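Local coordinates for protein leucyl-trna synthetase (Plasmodium falciparum, PDB 5FOD) that forms the editing domain of leucyl-tRNA synthetase, the part that probably hydrolyses wrongly charged aminoacyl-tRNA, at residues Asn136-Glu141 with Asn145-Ile150; Thr9-Phe14 with Ile222-Ser227. The protein carries 1 engineered substitution. All blocks are in the same frame, centred on the assembly; numbering follows the deposited sequence.

Interaction 1: residues Asn136-Glu141 with Asn145-Ile150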
loop_
_atom_site.group_PDB
_atom_site.type_symbol
_atom_site.label_atom_id
_atom_site.label_comp_id
_atom_site.label_asym_id
_atom_site.label_seq_id
_atom_site.Cartn_x
_atom_site.Cartn_y
_atom_site.Cartn_z
ATOM N N ASN A 136 -14.542 -1.239 -19.955
ATOM C CA ASN A 136 -13.087 -1.223 -20.024
ATOM C C ASN A 136 -12.487 -2.601 -20.265
ATOM O O ASN A 136 -11.529 -3.015 -19.630
ATOM C CB ASN A 136 -12.543 -0.555 -18.774
ATOM C CG ASN A 136 -13.061 0.861 -18.633
ATOM O OD1 ASN A 136 -13.679 1.388 -19.568
ATOM N ND2 ASN A 136 -12.835 1.486 -17.470
ATOM N N ILE A 137 -13.065 -3.294 -21.230
ATOM C CA ILE A 137 -12.567 -4.548 -21.713
ATOM C C ILE A 137 -11.682 -4.191 -22.909
ATOM O O ILE A 137 -12.157 -3.545 -23.868
ATOM C CB ILE A 137 -13.733 -5.481 -22.113
ATOM C CG1 ILE A 137 -14.599 -5.785 -20.880
ATOM C CG2 ILE A 137 -13.186 -6.760 -22.730
ATOM C CD1 ILE A 137 -15.952 -6.408 -21.191
ATOM N N MET A 138 -10.407 -4.581 -22.855
ATOM C CA MET A 138 -9.400 -4.064 -23.778
ATOM C C MET A 138 -8.444 -5.140 -24.191
ATOM O O MET A 138 -8.194 -6.057 -23.435
ATOM C CB MET A 138 -8.615 -2.947 -23.088
ATOM C CG MET A 138 -9.311 -1.620 -23.159
ATOM S SD MET A 138 -8.787 -0.459 -21.895
ATOM C CE MET A 138 -7.056 -0.293 -22.240
ATOM N N THR A 139 -7.878 -5.030 -25.389
ATOM C CA THR A 139 -6.797 -5.968 -25.818
ATOM C C THR A 139 -5.533 -5.643 -25.037
ATOM O O THR A 139 -5.392 -4.549 -24.434
ATOM C CB THR A 139 -6.450 -5.869 -27.338
ATOM O OG1 THR A 139 -5.894 -4.587 -27.629
ATOM C CG2 THR A 139 -7.637 -6.049 -28.181
ATOM N N LYS A 140 -4.618 -6.595 -25.058
ATOM C CA LYS A 140 -3.333 -6.459 -24.391
ATOM C C LYS A 140 -2.533 -5.265 -24.852
ATOM O O LYS A 140 -1.948 -4.539 -24.056
ATOM C CB LYS A 140 -2.521 -7.698 -24.623
ATOM C CG LYS A 140 -1.548 -7.982 -23.513
ATOM C CD LYS A 140 -0.900 -9.337 -23.723
ATOM C CE LYS A 140 -1.791 -10.458 -23.214
ATOM N NZ LYS A 140 -1.181 -11.795 -23.447
ATOM N N GLU A 141 -2.513 -5.074 -26.164
ATOM C CA GLU A 141 -1.819 -3.933 -26.733
ATOM C C GLU A 141 -2.459 -2.614 -26.278
ATOM O O GLU A 141 -1.758 -1.651 -25.976
ATOM C CB GLU A 141 -1.773 -4.029 -28.261
ATOM C CG GLU A 141 -0.732 -3.088 -28.864
ATOM C CD GLU A 141 -0.730 -3.089 -30.388
ATOM O OE1 GLU A 141 -1.620 -3.725 -31.024
ATOM O OE2 GLU A 141 0.171 -2.435 -30.947
ATOM N N ASN A 145 -0.732 0.508 -24.158
ATOM C CA ASN A 145 -0.713 1.892 -24.673
ATOM C C ASN A 145 -1.572 2.914 -23.920
ATOM O O ASN A 145 -1.396 4.130 -24.113
ATOM C CB ASN A 145 -1.105 1.880 -26.145
ATOM C CG ASN A 145 -0.164 1.051 -27.009
ATOM O OD1 ASN A 145 1.047 0.993 -26.771
ATOM N ND2 ASN A 145 -0.726 0.426 -28.041
ATOM N N SER A 146 -2.508 2.432 -23.081
ATOM C CA SER A 146 -3.524 3.260 -22.478
ATOM C C SER A 146 -3.460 3.390 -20.949
ATOM O O SER A 146 -4.013 4.331 -20.373
ATOM C CB SER A 146 -4.853 2.694 -22.825
ATOM O OG SER A 146 -4.994 2.516 -24.223
ATOM N N CYS A 147 -2.836 2.432 -20.283
ATOM C CA CYS A 147 -2.741 2.462 -18.806
ATOM C C CYS A 147 -1.419 3.005 -18.298
ATOM O O CYS A 147 -0.367 2.381 -18.504
ATOM C CB CYS A 147 -2.935 1.059 -18.266
ATOM S SG CYS A 147 -4.601 0.505 -18.594
ATOM N N PRO A 148 -1.457 4.152 -17.598
ATOM C CA PRO A 148 -0.223 4.792 -17.252
ATOM C C PRO A 148 0.486 4.214 -16.042
ATOM O O PRO A 148 1.639 4.553 -15.839
ATOM C CB PRO A 148 -0.630 6.249 -16.986
ATOM C CG PRO A 148 -2.040 6.190 -16.598
ATOM C CD PRO A 148 -2.628 4.993 -17.305
ATOM N N ASN A 149 -0.179 3.381 -15.243
ATOM C CA ASN A 149 0.344 2.989 -13.938
ATOM C C ASN A 149 0.442 1.515 -13.800
ATOM O O ASN A 149 -0.473 0.821 -14.201
ATOM C CB ASN A 149 -0.599 3.517 -12.841
ATOM C CG ASN A 149 -0.642 5.031 -12.780
ATOM O OD1 ASN A 149 0.260 5.692 -13.229
ATOM N ND2 ASN A 149 -1.693 5.576 -12.223
ATOM N N ILE A 150 1.519 1.032 -13.182
ATOM C CA ILE A 150 1.611 -0.366 -12.765
ATOM C C ILE A 150 1.162 -0.408 -11.324
ATOM O O ILE A 150 1.816 0.177 -10.476
ATOM C CB ILE A 150 3.049 -0.925 -12.863
ATOM C CG1 ILE A 150 3.493 -0.924 -14.311
ATOM C CG2 ILE A 150 3.125 -2.359 -12.293
ATOM C CD1 ILE A 150 4.983 -0.943 -14.506
#
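E141 and N145 stand one helical turn apart, and N145 N donates to E141 O at 3.0 Å in the i to i+4 bond of the short helix 140-146, with an N-H...O angle of 156°. The two side chains leave the same face of this turn. That of E141 is extended, with CG anti to the backbone N (chi1 -164°), and its CG lies 3.6 Å from N145 ND2. The carboxylate and amide planes are turned 56° from each other, and OE2 of E141 stays 4.2 Å from ND2 of N145, too far for a bond. ND2 of N145 also comes close to E141 O, but at a poor angle, so the backbone N-H is what engages this carbonyl.

The second link is apolar. M138, in the strand before the helix, bends at its CG-SD bond, which turns its terminal methyl onto the last helical turn. M138 CE sits 3.8 Å from S146 CB and, more loosely, 4.5 Å from C147 SG. The hydroxyl beside that methyl is committed to the helix, since S146 OG bonds to E142 O. At the opposite end T139 is the N-cap residue, consistent with a capping box with E142.

The contact is a strand-helix-strand connection at the surface: C147, the first residue to leave helical geometry, is buried on F121 and L119 where the chain passes into strand 149-153. The E141 carboxylate and N145 amide cross at an angle without bonding, so one helical bond and van der Waals packing join the segments.

Interaction 2: residues Thr9-Phe14 with Ile222-Ser227; sequences TLIKIF and IVPCVS
The puckered pyrrolidine ring of P224 is the nearest thing to a flat group in this contact, met by two isoleucines of strand 7-15 from different directions. CD1 of I13 lies over one face, almost on the perpendicular through the ring centre and about 4.7 Å from it. I11 comes instead at the CG corner, displaced toward the same face that I13 covers, with its CD1 4.4 Å from P224 CG. The phenyl ring of F14 takes no part: it points to the other side of its strand, where it meets Y197 with the ring planes about 25° apart.

I13 also reaches I222, two residues before the proline on the same side of the strand. Its CD1 is 4.4 Å from I222 CG2, the branch of I222 that stands anti to the backbone N; I13 CD1 thus lies between I222 CG2 and, more loosely, the face of the proline ring. Both I11 and I13 have extended chi2 torsions (164° and 176°), which carry their CD1 atoms well out from the backbone; with the CA atoms of I11 and P224 8.1 Å apart, it is these ends that bridge the gap. Both contacts are made by CD1 methyls in a loose van der Waals packing, and all four residues are buried.

The two strands are not paired with each other. Strand 7-15 bonds to 88-95, 195-197 and 337-341, whereas 222-225 runs antiparallel to 106-109, and the isoleucines meet across the interior of the curled sheet, consistent with the barrel-like core of class Ia editing domains. T107 of strand 106-109 touches both I13 and I222, and F91 of strand 88-95 packs on I222, so strands 106-109 and 88-95 add to the cluster.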
loop_
_atom_site.group_PDB
_atom_site.type_symbol
_atom_site.label_atom_id
_atom_site.label_comp_id
_atom_site.label_asym_id
_atom_site.label_seq_id
_atom_site.Cartn_x
_atom_site.Cartn_y
_atom_site.Cartn_z
ATOM N N THR A 9 -10.334 4.138 1.395
ATOM C CA THR A 9 -9.573 5.074 0.588
ATOM C C THR A 9 -8.285 4.412 0.239
ATOM O O THR A 9 -7.513 4.004 1.114
ATOM C CB THR A 9 -9.271 6.393 1.285
ATOM O OG1 THR A 9 -10.502 6.972 1.689
ATOM C CG2 THR A 9 -8.569 7.368 0.316
ATOM N N LEU A 10 -8.055 4.313 -1.046
ATOM C CA LEU A 10 -6.795 3.808 -1.526
ATOM C C LEU A 10 -5.867 4.981 -1.749
ATOM O O LEU A 10 -6.279 6.006 -2.324
ATOM C CB LEU A 10 -6.977 3.001 -2.815
ATOM C CG LEU A 10 -7.943 1.820 -2.657
ATOM C CD1 LEU A 10 -7.828 1.021 -3.961
ATOM C CD2 LEU A 10 -7.694 0.909 -1.424
ATOM N N ILE A 11 -4.622 4.842 -1.333
ATOM C CA ILE A 11 -3.649 5.919 -1.520
ATOM C C ILE A 11 -2.604 5.410 -2.438
ATOM O O ILE A 11 -2.138 4.303 -2.275
ATOM C CB ILE A 11 -3.054 6.435 -0.209
ATOM C CG1 ILE A 11 -4.167 6.982 0.688
ATOM C CG2 ILE A 11 -2.152 7.639 -0.522
ATOM C CD1 ILE A 11 -3.765 7.173 2.121
ATOM N N LYS A 12 -2.281 6.217 -3.471
ATOM C CA LYS A 12 -1.176 5.894 -4.369
ATOM C C LYS A 12 0.167 5.991 -3.659
ATOM O O LYS A 12 0.683 7.076 -3.328
ATOM C CB LYS A 12 -1.215 6.754 -5.652
ATOM C CG LYS A 12 -2.472 6.517 -6.480
ATOM C CD LYS A 12 -2.527 7.492 -7.647
ATOM C CE LYS A 12 -3.778 7.299 -8.440
ATOM N NZ LYS A 12 -3.811 8.340 -9.493
ATOM N N ILE A 13 0.792 4.849 -3.460
ATOM C CA ILE A 13 2.120 4.799 -2.874
ATOM C C ILE A 13 3.121 4.495 -3.928
ATOM O O ILE A 13 3.273 3.331 -4.388
ATOM C CB ILE A 13 2.189 3.778 -1.708
ATOM C CG1 ILE A 13 1.133 4.086 -0.637
ATOM C CG2 ILE A 13 3.529 3.816 -1.052
ATOM C CD1 ILE A 13 1.070 3.064 0.522
ATOM N N PHE A 14 3.827 5.544 -4.343
ATOM C CA PHE A 14 4.780 5.473 -5.468
ATOM C C PHE A 14 6.084 4.875 -4.995
ATOM O O PHE A 14 6.541 5.186 -3.900
ATOM C CB PHE A 14 5.101 6.883 -6.015
ATOM C CG PHE A 14 3.929 7.573 -6.631
ATOM C CD1 PHE A 14 3.668 7.420 -7.954
ATOM C CD2 PHE A 14 3.112 8.360 -5.881
ATOM C CE1 PHE A 14 2.553 8.010 -8.529
ATOM C CE2 PHE A 14 1.984 8.949 -6.423
ATOM C CZ PHE A 14 1.702 8.775 -7.755
ATOM N N ILE A 222 -2.200 -3.925 1.372
ATOM C CA ILE A 222 -1.146 -2.976 1.580
ATOM C C ILE A 222 -1.674 -1.849 2.452
ATOM O O ILE A 222 -2.743 -1.289 2.192
ATOM C CB ILE A 222 -0.707 -2.433 0.218
ATOM C CG1 ILE A 222 0.007 -3.530 -0.562
ATOM C CG2 ILE A 222 0.158 -1.216 0.396
ATOM C CD1 ILE A 222 -0.023 -3.346 -2.045
ATOM N N VAL A 223 -0.960 -1.512 3.506
ATOM C CA VAL A 223 -1.488 -0.583 4.499
ATOM C C VAL A 223 -0.441 0.504 4.732
ATOM O O VAL A 223 0.740 0.190 4.969
ATOM C CB VAL A 223 -1.758 -1.326 5.853
ATOM C CG1 VAL A 223 -2.051 -0.360 6.990
ATOM C CG2 VAL A 223 -2.943 -2.280 5.714
ATOM N N PRO A 224 -0.862 1.776 4.665
ATOM C CA PRO A 224 0.012 2.882 5.096
ATOM C C PRO A 224 0.312 2.739 6.559
ATOM O O PRO A 224 -0.608 2.452 7.324
ATOM C CB PRO A 224 -0.865 4.145 4.895
ATOM C CG PRO A 224 -2.155 3.684 4.319
ATOM C CD PRO A 224 -2.228 2.209 4.323
ATOM N N CYS A 225 1.541 2.913 6.985
ATOM C CA CYS A 225 1.825 2.879 8.426
ATOM C C CYS A 225 1.797 4.302 8.923
ATOM O O CYS A 225 2.602 5.104 8.444
ATOM C CB CYS A 225 3.204 2.315 8.657
ATOM S SG CYS A 225 3.825 2.454 10.361
ATOM N N VAL A 226 0.928 4.623 9.879
ATOM C CA VAL A 226 0.944 5.923 10.574
ATOM C C VAL A 226 1.053 5.604 12.079
ATOM O O VAL A 226 0.063 5.494 12.819
ATOM C CB VAL A 226 -0.265 6.807 10.290
ATOM C CG1 VAL A 226 -0.083 8.170 10.993
ATOM C CG2 VAL A 226 -0.495 7.023 8.765
ATOM N N SER A 227 2.273 5.380 12.514
ATOM C CA SER A 227 2.498 4.891 13.890
ATOM C C SER A 227 2.129 5.905 15.010
ATOM O O SER A 227 1.905 5.519 16.159
ATOM C CB SER A 227 3.924 4.410 14.009
ATOM O OG SER A 227 4.818 5.504 13.836
#

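How the interactions relate
From the N terminus the chain first lays down strand 7-15, whose residues 9-14 meet 222-227 only after more than two hundred residues; interaction 2 thus closes a long loop and packs the middle of the sheet near the centre of the chain. Interaction 1 is made and completed within that loop, spanning three helical residues between 136-141 and 145-150 at the periphery. The centres of interaction 1 and interaction 2 lie about 24 Å apart, and the two do not touch. The sheet connects them: strand 149-153, which follows helix 140-146, runs parallel to 88-95, which pairs in turn with 7-15, while 222-225 joins the same sheet through 106-109. A surface helix is thereby tied to the core strands.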